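Local coordinates for Na-K-Cl cotransporter (Methanosarcina acetivorans, PDB 3G40), which probably works as a chloride:cation symporter of the SLC12A family, of which this chain is the cytoplasmic C-terminal domain, at residues G48-L53 / E73-E78; I206-A211 / M229-E234; L115-N120 / P256-A261. All coordinates share one frame; numbering follows the deposited sequence.

Contact 1 (G48-L53 / E73-E78); sequences GSVKLL and EGFQEE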
ATOM      1  N   GLY A  48      11.009  -2.902  18.437  1.00 43.21           N
ATOM      2  CA  GLY A  48      11.308  -1.500  18.190  1.00 33.83           C
ATOM      3  C   GLY A  48      10.157  -0.681  18.790  1.00 41.25           C
ATOM      4  O   GLY A  48       9.325  -1.225  19.518  1.00 34.36           O
ATOM      5  N   SER A  49      10.083   0.611  18.507  1.00 34.62           N
ATOM      6  CA  SER A  49       8.930   1.376  19.001  1.00 37.82           C
ATOM      7  C   SER A  49       8.508   2.523  18.101  1.00 36.45           C
ATOM      8  O   SER A  49       9.298   3.024  17.303  1.00 35.22           O
ATOM      9  CB  SER A  49       9.176   1.910  20.416  1.00 43.40           C
ATOM     10  OG  SER A  49      10.153   2.936  20.406  1.00 47.54           O
ATOM     11  N   VAL A  50       7.259   2.951  18.276  1.00 37.36           N
ATOM     12  CA  VAL A  50       6.687   4.046  17.513  1.00 35.00           C
ATOM     13  C   VAL A  50       5.968   5.026  18.458  1.00 41.86           C
ATOM     14  O   VAL A  50       4.996   4.658  19.108  1.00 39.88           O
ATOM     15  CB  VAL A  50       5.667   3.529  16.488  1.00 36.99           C
ATOM     16  CG1 VAL A  50       4.994   4.687  15.785  1.00 36.46           C
ATOM     17  CG2 VAL A  50       6.358   2.581  15.447  1.00 35.45           C
ATOM     18  N   LYS A  51       6.460   6.258  18.532  1.00 37.30           N
ATOM     19  CA  LYS A  51       5.772   7.316  19.256  1.00 40.58           C
ATOM     20  C   LYS A  51       4.985   8.188  18.286  1.00 36.35           C
ATOM     21  O   LYS A  51       5.559   8.844  17.423  1.00 44.65           O
ATOM     22  CB  LYS A  51       6.765   8.178  20.038  1.00 36.19           C
ATOM     23  CG  LYS A  51       6.081   9.227  20.915  1.00 42.90           C
ATOM     24  CD  LYS A  51       7.083   9.855  21.876  1.00 54.58           C
ATOM     25  CE  LYS A  51       6.556   9.850  23.312  1.00 69.57           C
ATOM     26  NZ  LYS A  51       5.140  10.297  23.413  1.00 73.42           N
ATOM     27  N   LEU A  52       3.663   8.180  18.425  1.00 35.97           N
ATOM     28  CA  LEU A  52       2.825   9.005  17.577  1.00 33.80           C
ATOM     29  C   LEU A  52       2.686  10.390  18.184  1.00 41.70           C
ATOM     30  O   LEU A  52       2.155  10.535  19.271  1.00 42.07           O
ATOM     31  CB  LEU A  52       1.467   8.350  17.411  1.00 34.27           C
ATOM     32  CG  LEU A  52       1.565   6.929  16.871  1.00 35.56           C
ATOM     33  CD1 LEU A  52       0.212   6.252  16.885  1.00 42.96           C
ATOM     34  CD2 LEU A  52       2.195   6.906  15.430  1.00 32.46           C
ATOM     35  N   LEU A  53       3.195  11.400  17.481  1.00 40.43           N
ATOM     36  CA  LEU A  53       3.134  12.780  17.936  1.00 40.78           C
ATOM     37  C   LEU A  53       2.069  13.509  17.136  1.00 40.94           C
ATOM     38  O   LEU A  53       2.317  13.969  16.012  1.00 44.62           O
ATOM     39  CB  LEU A  53       4.494  13.463  17.774  1.00 40.45           C
ATOM     40  CG  LEU A  53       4.581  14.955  18.115  1.00 52.67           C
ATOM     41  CD1 LEU A  53       4.242  15.192  19.571  1.00 53.40           C
ATOM     42  CD2 LEU A  53       5.972  15.490  17.810  1.00 57.15           C
ATOM     43  N   GLU A  73      -2.439   1.413  20.051  1.00 32.80           N
ATOM     44  CA  GLU A  73      -2.782   0.069  20.504  1.00 35.36           C
ATOM     45  C   GLU A  73      -2.581  -0.949  19.375  1.00 38.64           C
ATOM     46  O   GLU A  73      -2.188  -2.091  19.609  1.00 38.98           O
ATOM     47  CB  GLU A  73      -4.239   0.040  20.986  1.00 36.72           C
ATOM     48  CG  GLU A  73      -4.802  -1.352  21.215  1.00 56.69           C
ATOM     49  CD  GLU A  73      -4.252  -2.018  22.466  1.00 89.12           C
ATOM     50  OE1 GLU A  73      -3.110  -1.703  22.870  1.00 98.32           O
ATOM     51  OE2 GLU A  73      -4.970  -2.863  23.047  1.00 99.53           O
ATOM     52  N   GLY A  74      -2.843  -0.529  18.145  1.00 37.78           N
ATOM     53  CA  GLY A  74      -2.654  -1.424  17.007  1.00 36.92           C
ATOM     54  C   GLY A  74      -1.200  -1.846  16.876  1.00 35.38           C
ATOM     55  O   GLY A  74      -0.912  -3.013  16.633  1.00 37.05           O
ATOM     56  N   PHE A  75      -0.277  -0.901  17.036  1.00 30.98           N
ATOM     57  CA  PHE A  75       1.144  -1.226  16.973  1.00 33.23           C
ATOM     58  C   PHE A  75       1.496  -2.275  18.012  1.00 40.47           C
ATOM     59  O   PHE A  75       2.201  -3.246  17.719  1.00 35.51           O
ATOM     60  CB  PHE A  75       2.026   0.017  17.122  1.00 34.06           C
ATOM     61  CG  PHE A  75       2.176   0.826  15.849  1.00 35.01           C
ATOM     62  CD1 PHE A  75       1.631   2.096  15.754  1.00 33.81           C
ATOM     63  CD2 PHE A  75       2.850   0.298  14.734  1.00 41.72           C
ATOM     64  CE1 PHE A  75       1.762   2.850  14.599  1.00 37.22           C
ATOM     65  CE2 PHE A  75       2.982   1.041  13.561  1.00 40.54           C
ATOM     66  CZ  PHE A  75       2.438   2.314  13.486  1.00 40.50           C
ATOM     67  N   GLN A  76       0.995  -2.082  19.228  1.00 39.60           N
ATOM     68  CA  GLN A  76       1.260  -3.013  20.315  1.00 39.72           C
ATOM     69  C   GLN A  76       0.763  -4.410  19.987  1.00 35.98           C
ATOM     70  O   GLN A  76       1.453  -5.392  20.263  1.00 38.06           O
ATOM     71  CB  GLN A  76       0.627  -2.525  21.636  1.00 39.66           C
ATOM     72  CG  GLN A  76       1.253  -1.241  22.172  1.00 43.13           C
ATOM     73  CD  GLN A  76       0.741  -0.843  23.561  1.00 45.09           C
ATOM     74  OE1 GLN A  76       0.695  -1.658  24.487  1.00 42.74           O
ATOM     75  NE2 GLN A  76       0.367   0.421  23.705  1.00 51.01           N
ATOM     76  N   GLU A  77      -0.448  -4.495  19.435  1.00 35.30           N
ATOM     77  CA  GLU A  77      -1.005  -5.764  18.973  1.00 40.08           C
ATOM     78  C   GLU A  77      -0.112  -6.435  17.917  1.00 41.80           C
ATOM     79  O   GLU A  77      -0.074  -7.655  17.824  1.00 40.81           O
ATOM     80  CB  GLU A  77      -2.396  -5.560  18.366  1.00 47.44           C
ATOM     81  CG  GLU A  77      -3.410  -4.962  19.314  1.00 63.15           C
ATOM     82  CD  GLU A  77      -4.736  -4.659  18.639  1.00 72.18           C
ATOM     83  OE1 GLU A  77      -4.780  -4.625  17.387  1.00 72.67           O
ATOM     84  OE2 GLU A  77      -5.732  -4.453  19.368  1.00 78.50           O
ATOM     85  N   GLU A  78       0.580  -5.634  17.118  1.00 39.22           N
ATOM     86  CA  GLU A  78       1.379  -6.182  16.020  1.00 38.22           C
ATOM     87  C   GLU A  78       2.862  -6.299  16.387  1.00 44.72           C
ATOM     88  O   GLU A  78       3.728  -6.432  15.517  1.00 41.07           O
ATOM     89  CB  GLU A  78       1.106  -5.413  14.701  1.00 34.82           C
ATOM     90  CG  GLU A  78      -0.399  -5.451  14.335  1.00 41.08           C
ATOM     91  CD  GLU A  78      -0.746  -5.142  12.866  1.00 55.31           C
ATOM     92  OE1 GLU A  78       0.117  -5.293  11.980  1.00 50.29           O
ATOM     93  OE2 GLU A  78      -1.912  -4.759  12.602  1.00 55.58           O
TER
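A chi1 of 175° in Val50 sets CG1 opposite the backbone N and CG2 opposite the carbonyl carbon, which points both methyls as a fork at helix 64-77; there Phe75, with CG anti to its own carbonyl carbon (chi1 -81°), turns its ring toward them. The two side chains cross at about a right angle. CG2 of Val50 sits 4.2 Å from the centroid of the Phe75 ring and only 14° off its normal, a CH-pi contact over one face with the methyl displaced somewhat toward the rim. The other methyl lies over the same ring near its far end: Val50 CG1 is 3.9 Å from Phe75 CE1 and 4.2 Å from Phe75 CZ. Two residues on, on the same side of the strand, Leu52 brings CD2 to 4.2 Å from Phe75 CE1, approaching obliquely. CE1 therefore touches one methyl from each strand residue, while CE2 faces Val50 CG2. All three residues are buried, and the nearest CA atoms of the two segments, those of Val50 and Phe75, are 7.7 Å apart. Helix 30-44 adds a further layer, with Phe37 stacked on the Phe75 ring and Leu40 touching it. Just past the end of the helix the surroundings turn polar: Glu78 forms salt bridges with Arg41 and with Arg154 of the second subunit, so the end of this helix also belongs to the dimer contact. Strand 49-54, helix 64-77 and the parallel neighbouring strand 81-86 form a beta-alpha-beta crossover; the helix aromatic seated on aliphatic side chains of the strand forms part of the apolar layer between helix and sheet, here in the first half of the twisted sheet of this alpha/beta fold.

Contact 2 (I206-A211 / M229-E234); sequences IQAQAA and MQVLRE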
ATOM      1  N   ILE A 206      40.049   1.730 -11.228  1.00 45.39           N
ATOM      2  CA  ILE A 206      40.637   1.556  -9.898  1.00 47.65           C
ATOM      3  C   ILE A 206      39.620   1.816  -8.782  1.00 47.69           C
ATOM      4  O   ILE A 206      39.573   1.092  -7.779  1.00 45.85           O
ATOM      5  CB  ILE A 206      41.872   2.454  -9.702  1.00 52.65           C
ATOM      6  CG1 ILE A 206      43.027   1.958 -10.582  1.00 61.02           C
ATOM      7  CG2 ILE A 206      42.294   2.475  -8.243  1.00 60.35           C
ATOM      8  CD1 ILE A 206      44.185   2.935 -10.706  1.00 66.71           C
ATOM      9  N   GLN A 207      38.820   2.862  -8.943  1.00 43.02           N
ATOM     10  CA  GLN A 207      37.781   3.146  -7.961  1.00 46.61           C
ATOM     11  C   GLN A 207      36.655   2.122  -8.025  1.00 45.38           C
ATOM     12  O   GLN A 207      36.089   1.754  -6.997  1.00 41.91           O
ATOM     13  CB  GLN A 207      37.226   4.566  -8.122  1.00 46.00           C
ATOM     14  CG  GLN A 207      38.227   5.650  -7.760  1.00 62.79           C
ATOM     15  CD  GLN A 207      37.603   7.029  -7.710  1.00 77.40           C
ATOM     16  OE1 GLN A 207      36.530   7.219  -7.135  1.00 85.25           O
ATOM     17  NE2 GLN A 207      38.279   8.004  -8.310  1.00 88.71           N
ATOM     18  N   ALA A 208      36.323   1.669  -9.228  1.00 38.92           N
ATOM     19  CA  ALA A 208      35.254   0.688  -9.378  1.00 43.21           C
ATOM     20  C   ALA A 208      35.629  -0.615  -8.672  1.00 41.92           C
ATOM     21  O   ALA A 208      34.810  -1.201  -7.965  1.00 39.45           O
ATOM     22  CB  ALA A 208      34.926   0.440 -10.873  1.00 39.18           C
ATOM     23  N   GLN A 209      36.869  -1.064  -8.867  1.00 40.27           N
ATOM     24  CA  GLN A 209      37.369  -2.256  -8.189  1.00 40.75           C
ATOM     25  C   GLN A 209      37.315  -2.083  -6.674  1.00 47.03           C
ATOM     26  O   GLN A 209      36.886  -2.977  -5.951  1.00 37.46           O
ATOM     27  CB  GLN A 209      38.812  -2.565  -8.602  1.00 42.90           C
ATOM     28  CG  GLN A 209      39.373  -3.808  -7.924  1.00 42.05           C
ATOM     29  CD  GLN A 209      38.712  -5.082  -8.424  1.00 44.12           C
ATOM     30  OE1 GLN A 209      39.053  -5.587  -9.489  1.00 45.13           O
ATOM     31  NE2 GLN A 209      37.758  -5.614  -7.649  1.00 36.96           N
ATOM     32  N   ALA A 210      37.779  -0.940  -6.189  1.00 44.31           N
ATOM     33  CA  ALA A 210      37.758  -0.693  -4.757  1.00 44.78           C
ATOM     34  C   ALA A 210      36.325  -0.699  -4.198  1.00 41.83           C
ATOM     35  O   ALA A 210      36.095  -1.151  -3.084  1.00 39.78           O
ATOM     36  CB  ALA A 210      38.476   0.615  -4.428  1.00 45.14           C
ATOM     37  N   ALA A 211      35.370  -0.210  -4.984  1.00 41.03           N
ATOM     38  CA  ALA A 211      33.984  -0.151  -4.549  1.00 43.16           C
ATOM     39  C   ALA A 211      33.397  -1.555  -4.501  1.00 41.50           C
ATOM     40  O   ALA A 211      32.645  -1.893  -3.592  1.00 40.82           O
ATOM     41  CB  ALA A 211      33.161   0.752  -5.478  1.00 42.77           C
ATOM     42  N   MET A 229      25.773  -7.085  -5.725  1.00 36.53           N
ATOM     43  CA  MET A 229      26.505  -5.827  -5.810  1.00 37.23           C
ATOM     44  C   MET A 229      26.486  -5.291  -7.234  1.00 41.31           C
ATOM     45  O   MET A 229      26.719  -6.038  -8.186  1.00 37.69           O
ATOM     46  CB  MET A 229      27.968  -6.035  -5.397  1.00 38.74           C
ATOM     47  CG  MET A 229      28.160  -6.916  -4.183  1.00 44.08           C
ATOM     48  SD  MET A 229      27.237  -6.245  -2.785  1.00 48.66           S
ATOM     49  CE  MET A 229      27.602  -7.517  -1.572  1.00 56.43           C
ATOM     50  N   GLN A 230      26.211  -3.999  -7.383  1.00 35.41           N
ATOM     51  CA  GLN A 230      26.380  -3.333  -8.671  1.00 42.57           C
ATOM     52  C   GLN A 230      27.225  -2.088  -8.499  1.00 41.15           C
ATOM     53  O   GLN A 230      26.923  -1.236  -7.672  1.00 37.50           O
ATOM     54  CB  GLN A 230      25.034  -2.930  -9.270  1.00 49.97           C
ATOM     55  CG  GLN A 230      24.248  -4.067  -9.874  1.00 62.38           C
ATOM     56  CD  GLN A 230      23.052  -3.581 -10.681  1.00 73.36           C
ATOM     57  OE1 GLN A 230      23.140  -2.597 -11.420  1.00 70.22           O
ATOM     58  NE2 GLN A 230      21.926  -4.274 -10.542  1.00 80.48           N
ATOM     59  N   VAL A 231      28.291  -1.980  -9.277  1.00 38.71           N
ATOM     60  CA  VAL A 231      29.044  -0.741  -9.333  1.00 34.59           C
ATOM     61  C   VAL A 231      28.755  -0.110 -10.691  1.00 40.34           C
ATOM     62  O   VAL A 231      29.139  -0.657 -11.732  1.00 44.70           O
ATOM     63  CB  VAL A 231      30.562  -0.984  -9.160  1.00 42.29           C
ATOM     64  CG1 VAL A 231      31.319   0.322  -9.269  1.00 42.17           C
ATOM     65  CG2 VAL A 231      30.855  -1.651  -7.824  1.00 40.80           C
ATOM     66  N   LEU A 232      28.073   1.031 -10.678  1.00 41.25           N
ATOM     67  CA  LEU A 232      27.593   1.673 -11.899  1.00 43.05           C
ATOM     68  C   LEU A 232      28.592   2.675 -12.469  1.00 42.29           C
ATOM     69  O   LEU A 232      29.449   3.209 -11.754  1.00 38.73           O
ATOM     70  CB  LEU A 232      26.249   2.377 -11.651  1.00 37.86           C
ATOM     71  CG  LEU A 232      25.089   1.486 -11.207  1.00 47.90           C
ATOM     72  CD1 LEU A 232      23.836   2.316 -10.961  1.00 48.48           C
ATOM     73  CD2 LEU A 232      24.823   0.385 -12.235  1.00 54.58           C
ATOM     74  N   ARG A 233      28.466   2.925 -13.768  1.00 44.66           N
ATOM     75  CA  ARG A 233      29.303   3.902 -14.450  1.00 49.39           C
ATOM     76  C   ARG A 233      28.855   5.318 -14.089  1.00 55.28           C
ATOM     77  O   ARG A 233      29.667   6.234 -14.000  1.00 56.36           O
ATOM     78  CB  ARG A 233      29.211   3.693 -15.965  1.00 56.27           C
ATOM     79  CG  ARG A 233      30.234   4.461 -16.777  1.00 79.10           C
ATOM     80  CD  ARG A 233      31.531   3.682 -16.880  1.00 92.54           C
ATOM     81  NE  ARG A 233      32.463   4.284 -17.829  1.00 99.05           N
ATOM     82  CZ  ARG A 233      33.631   3.746 -18.163  1.00104.07           C
ATOM     83  NH1 ARG A 233      34.007   2.593 -17.624  1.00102.18           N
ATOM     84  NH2 ARG A 233      34.421   4.358 -19.034  1.00109.39           N
ATOM     85  N   GLU A 234      27.559   5.493 -13.856  1.00 55.56           N
ATOM     86  CA  GLU A 234      27.018   6.832 -13.638  1.00 58.73           C
ATOM     87  C   GLU A 234      26.319   6.998 -12.293  1.00 57.55           C
ATOM     88  O   GLU A 234      25.741   6.052 -11.757  1.00 48.85           O
ATOM     89  CB  GLU A 234      26.048   7.203 -14.762  1.00 66.52           C
ATOM     90  CG  GLU A 234      26.628   7.039 -16.157  1.00 81.83           C
ATOM     91  CD  GLU A 234      25.554   6.965 -17.227  1.00 94.93           C
ATOM     92  OE1 GLU A 234      24.462   7.538 -17.021  1.00 91.36           O
ATOM     93  OE2 GLU A 234      25.807   6.331 -18.275  1.00106.43           O
TER
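The beta-alpha-beta unit made of strand 195-201, helix 205-222 and strand 228-232 brings Val231 against Ala208 and Ala211 near the N-terminal end of its helix. These two alanines lie three residues apart, on neighbouring turns, and each receives one branch of the valine. Val231 CG1 comes 3.9 Å from Ala208 CB and 4.0 Å from Ala208 CA, so it rests against the backbone of the helix as much as against a side chain. A chi1 of 178° turns the second branch, Val231 CG2, to the other alanine, 4.1 Å from Ala211 CB and 4.0 Å from Ala208 O. Small side chains on this helical face let strand and helix come close: the CA atoms of Ala208 and Val231 are 6.4 Å apart. Met229, two residues earlier on the same side of the strand, packs farther along the helix, on Glu212, Leu215 and Ala219. Strand 228-232 is outermost in the sheet within this chain and is hydrogen-bonded through its backbone to strand 195-201, with Gln230 paired to Phe198 and Thr200. Across the contact itself only aliphatic carbon and one backbone carbonyl oxygen meet Val231, without a charge or a hydrogen bond, so the contact probably rests on dispersion and the partial exclusion of water; the fit is one of shape, a forked side chain against two methyls.

Contact 3 (L115-N120 / P256-A261); sequences LRLPEN and PDLDLA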
ATOM      1  N   LEU A 115       9.754  11.199   8.769  1.00 37.95           N
ATOM      2  CA  LEU A 115       9.049  12.249   8.044  1.00 39.01           C
ATOM      3  C   LEU A 115       8.623  11.772   6.675  1.00 45.21           C
ATOM      4  O   LEU A 115       9.336  11.019   6.010  1.00 41.91           O
ATOM      5  CB  LEU A 115       9.945  13.470   7.858  1.00 40.42           C
ATOM      6  CG  LEU A 115      10.528  14.127   9.107  1.00 47.45           C
ATOM      7  CD1 LEU A 115      11.526  15.187   8.707  1.00 52.12           C
ATOM      8  CD2 LEU A 115       9.416  14.728   9.953  1.00 40.80           C
ATOM      9  N   ARG A 116       7.464  12.243   6.251  1.00 44.39           N
ATOM     10  CA  ARG A 116       6.978  11.995   4.912  1.00 49.95           C
ATOM     11  C   ARG A 116       7.391  13.175   4.033  1.00 48.45           C
ATOM     12  O   ARG A 116       7.322  14.335   4.450  1.00 45.75           O
ATOM     13  CB  ARG A 116       5.454  11.826   4.945  1.00 56.13           C
ATOM     14  CG  ARG A 116       4.791  11.583   3.606  1.00 61.81           C
ATOM     15  CD  ARG A 116       3.271  11.615   3.741  1.00 67.87           C
ATOM     16  NE  ARG A 116       2.640  12.033   2.493  1.00 78.73           N
ATOM     17  CZ  ARG A 116       2.224  13.270   2.249  1.00 80.07           C
ATOM     18  NH1 ARG A 116       2.355  14.206   3.177  1.00 79.27           N
ATOM     19  NH2 ARG A 116       1.669  13.569   1.081  1.00 86.34           N
ATOM     20  N   LEU A 117       7.851  12.876   2.827  1.00 41.94           N
ATOM     21  CA  LEU A 117       8.183  13.915   1.861  1.00 40.88           C
ATOM     22  C   LEU A 117       6.948  14.149   0.992  1.00 41.62           C
ATOM     23  O   LEU A 117       6.597  13.316   0.161  1.00 44.80           O
ATOM     24  CB  LEU A 117       9.375  13.474   0.986  1.00 41.25           C
ATOM     25  CG  LEU A 117       9.960  14.480  -0.014  1.00 45.18           C
ATOM     26  CD1 LEU A 117      10.462  15.745   0.667  1.00 50.53           C
ATOM     27  CD2 LEU A 117      11.082  13.830  -0.827  1.00 49.98           C
ATOM     28  N   PRO A 118       6.271  15.285   1.191  1.00 45.51           N
ATOM     29  CA  PRO A 118       5.034  15.541   0.444  1.00 48.35           C
ATOM     30  C   PRO A 118       5.317  15.867  -1.020  1.00 53.18           C
ATOM     31  O   PRO A 118       6.443  16.235  -1.362  1.00 51.84           O
ATOM     32  CB  PRO A 118       4.438  16.770   1.149  1.00 52.70           C
ATOM     33  CG  PRO A 118       5.195  16.904   2.448  1.00 54.16           C
ATOM     34  CD  PRO A 118       6.552  16.323   2.192  1.00 48.25           C
ATOM     35  N   GLU A 119       4.304  15.729  -1.871  1.00 63.83           N
ATOM     36  CA  GLU A 119       4.408  16.159  -3.260  1.00 71.26           C
ATOM     37  C   GLU A 119       4.473  17.688  -3.355  1.00 71.71           C
ATOM     38  O   GLU A 119       5.247  18.233  -4.138  1.00 68.92           O
ATOM     39  CB  GLU A 119       3.243  15.616  -4.095  1.00 80.97           C
ATOM     40  CG  GLU A 119       3.203  14.096  -4.207  1.00 92.84           C
ATOM     41  CD  GLU A 119       2.354  13.613  -5.376  1.00100.50           C
ATOM     42  OE1 GLU A 119       1.342  12.920  -5.134  1.00104.39           O
ATOM     43  OE2 GLU A 119       2.696  13.929  -6.537  1.00 99.17           O
ATOM     44  N   ASN A 120       3.671  18.383  -2.552  1.00 69.14           N
ATOM     45  CA  ASN A 120       3.713  19.846  -2.553  1.00 81.64           C
ATOM     46  C   ASN A 120       4.916  20.398  -1.782  1.00 77.63           C
ATOM     47  O   ASN A 120       5.249  19.923  -0.693  1.00 68.24           O
ATOM     48  CB  ASN A 120       2.399  20.452  -2.040  1.00 94.04           C
ATOM     49  CG  ASN A 120       2.349  20.557  -0.526  1.00105.40           C
ATOM     50  OD1 ASN A 120       2.693  19.615   0.191  1.00109.94           O
ATOM     51  ND2 ASN A 120       1.905  21.707  -0.031  1.00108.25           N
ATOM     52  N   PRO A 256      19.828  18.721   2.958  1.00 58.78           N
ATOM     53  CA  PRO A 256      19.289  17.986   1.808  1.00 65.30           C
ATOM     54  C   PRO A 256      18.661  18.863   0.729  1.00 66.41           C
ATOM     55  O   PRO A 256      18.084  19.908   1.030  1.00 70.34           O
ATOM     56  CB  PRO A 256      18.195  17.110   2.435  1.00 65.07           C
ATOM     57  CG  PRO A 256      18.203  17.411   3.929  1.00 67.10           C
ATOM     58  CD  PRO A 256      18.897  18.715   4.096  1.00 64.03           C
ATOM     59  N   ASP A 257      18.774  18.422  -0.519  1.00 63.72           N
ATOM     60  CA  ASP A 257      18.011  18.999  -1.615  1.00 64.40           C
ATOM     61  C   ASP A 257      16.767  18.142  -1.803  1.00 64.75           C
ATOM     62  O   ASP A 257      16.820  17.099  -2.454  1.00 54.40           O
ATOM     63  CB  ASP A 257      18.837  19.014  -2.898  1.00 68.88           C
ATOM     64  CG  ASP A 257      18.119  19.694  -4.054  1.00 76.71           C
ATOM     65  OD1 ASP A 257      16.910  19.979  -3.934  1.00 74.27           O
ATOM     66  OD2 ASP A 257      18.771  19.944  -5.094  1.00 80.28           O
ATOM     67  N   LEU A 258      15.657  18.585  -1.216  1.00 62.27           N
ATOM     68  CA  LEU A 258      14.406  17.829  -1.231  1.00 62.21           C
ATOM     69  C   LEU A 258      13.854  17.617  -2.640  1.00 60.16           C
ATOM     70  O   LEU A 258      13.115  16.657  -2.883  1.00 53.28           O
ATOM     71  CB  LEU A 258      13.350  18.511  -0.358  1.00 65.69           C
ATOM     72  CG  LEU A 258      13.655  18.659   1.135  1.00 65.80           C
ATOM     73  CD1 LEU A 258      12.405  19.078   1.885  1.00 64.66           C
ATOM     74  CD2 LEU A 258      14.211  17.372   1.709  1.00 62.52           C
ATOM     75  N   ASP A 259      14.202  18.513  -3.562  1.00 52.85           N
ATOM     76  CA  ASP A 259      13.771  18.365  -4.951  1.00 63.94           C
ATOM     77  C   ASP A 259      14.540  17.239  -5.631  1.00 55.31           C
ATOM     78  O   ASP A 259      14.012  16.534  -6.488  1.00 54.32           O
ATOM     79  CB  ASP A 259      13.948  19.671  -5.725  1.00 68.42           C
ATOM     80  CG  ASP A 259      12.832  20.661  -5.456  1.00 76.22           C
ATOM     81  OD1 ASP A 259      11.751  20.239  -4.989  1.00 78.07           O
ATOM     82  OD2 ASP A 259      13.035  21.866  -5.716  1.00 83.41           O
ATOM     83  N   LEU A 260      15.797  17.083  -5.239  1.00 57.57           N
ATOM     84  CA  LEU A 260      16.612  15.985  -5.724  1.00 59.51           C
ATOM     85  C   LEU A 260      15.997  14.669  -5.244  1.00 56.36           C
ATOM     86  O   LEU A 260      15.903  13.704  -6.000  1.00 48.97           O
ATOM     87  CB  LEU A 260      18.038  16.139  -5.207  1.00 64.52           C
ATOM     88  CG  LEU A 260      19.159  15.659  -6.123  1.00 75.22           C
ATOM     89  CD1 LEU A 260      20.496  16.223  -5.662  1.00 76.82           C
ATOM     90  CD2 LEU A 260      19.191  14.142  -6.174  1.00 75.93           C
ATOM     91  N   ALA A 261      15.557  14.643  -3.987  1.00 54.74           N
ATOM     92  CA  ALA A 261      14.915  13.456  -3.434  1.00 49.68           C
ATOM     93  C   ALA A 261      13.662  13.110  -4.230  1.00 48.21           C
ATOM     94  O   ALA A 261      13.449  11.951  -4.581  1.00 45.61           O
ATOM     95  CB  ALA A 261      14.577  13.661  -1.948  1.00 49.20           C
TER
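Leu117 meets Leu258 and Ala261 with no ring or other flat group between them; the guanidinium of Arg116 does have Pro118 CA 3.7 Å above one face, toward the rim, but this lies within one segment and outside the contact. The contact itself is aliphatic and turns on the fork of Leu117. A chi1 of -175° stretches this side chain away from its own backbone N toward helix 258-268, where its two methyls are divided between two residues. Leu117 CD2 touches Ala261 CB at 3.7 Å. The same methyl, Leu117 CD2, is 4.0 Å from the backbone oxygen Leu258 O. Leu117 CD1 turns to the side chain of Leu258 instead, 4.0 Å from Leu258 CD1 and 4.1 Å from Leu258 CB, the two leucine side chains crossing at a slant. Leu258 and Ala261, three residues apart in the first turn, thus offer one surface to a single leucine, and all three are buried. Asp257 is the N-cap of the helix: its OD1 accepts from Asp259 N at 3.1 Å and from Leu260 N at 3.4 Å, a weak cap over the first amides. Around the apolar centre, polar links join the two parts of the chain: Pro118 O accepts from Arg262 NE, and Asp259 has a salt bridge to Arg121, besides one within the helix to Arg262. Leu117 follows strand 112-116, is hydrogen-bonded through its backbone to Phe144 and touches Leu143 and Ser145 of strand 140-145; Leu258 in turn packs on Leu143 and on Ile127 of helix 124-136, so the start of helix 258-268 lies against the loop that follows strand 112-116, beside helix 124-136 and strand 140-145.

Overall arrangement
From the N terminus, contact 1 closes first, a short loop in which strand 49-54 meets the C-terminal end of helix 64-77, the segments lying twenty residues apart. Contact 3 opens later, at residues 115-120, and closes only at 256-261, after 135 intervening residues. Within that span contact 2 opens and closes on its own, joining helix 205-222 to strand 228-232. Contacts 1 and 2 lie on opposite sides of the chain's centre, with centres about 40 Å apart, one in each half of the sheet; contact 3 ties the loop after strand 112-116, in the first half, to helix 258-268 of the second. The same ten-stranded sheet runs past all three.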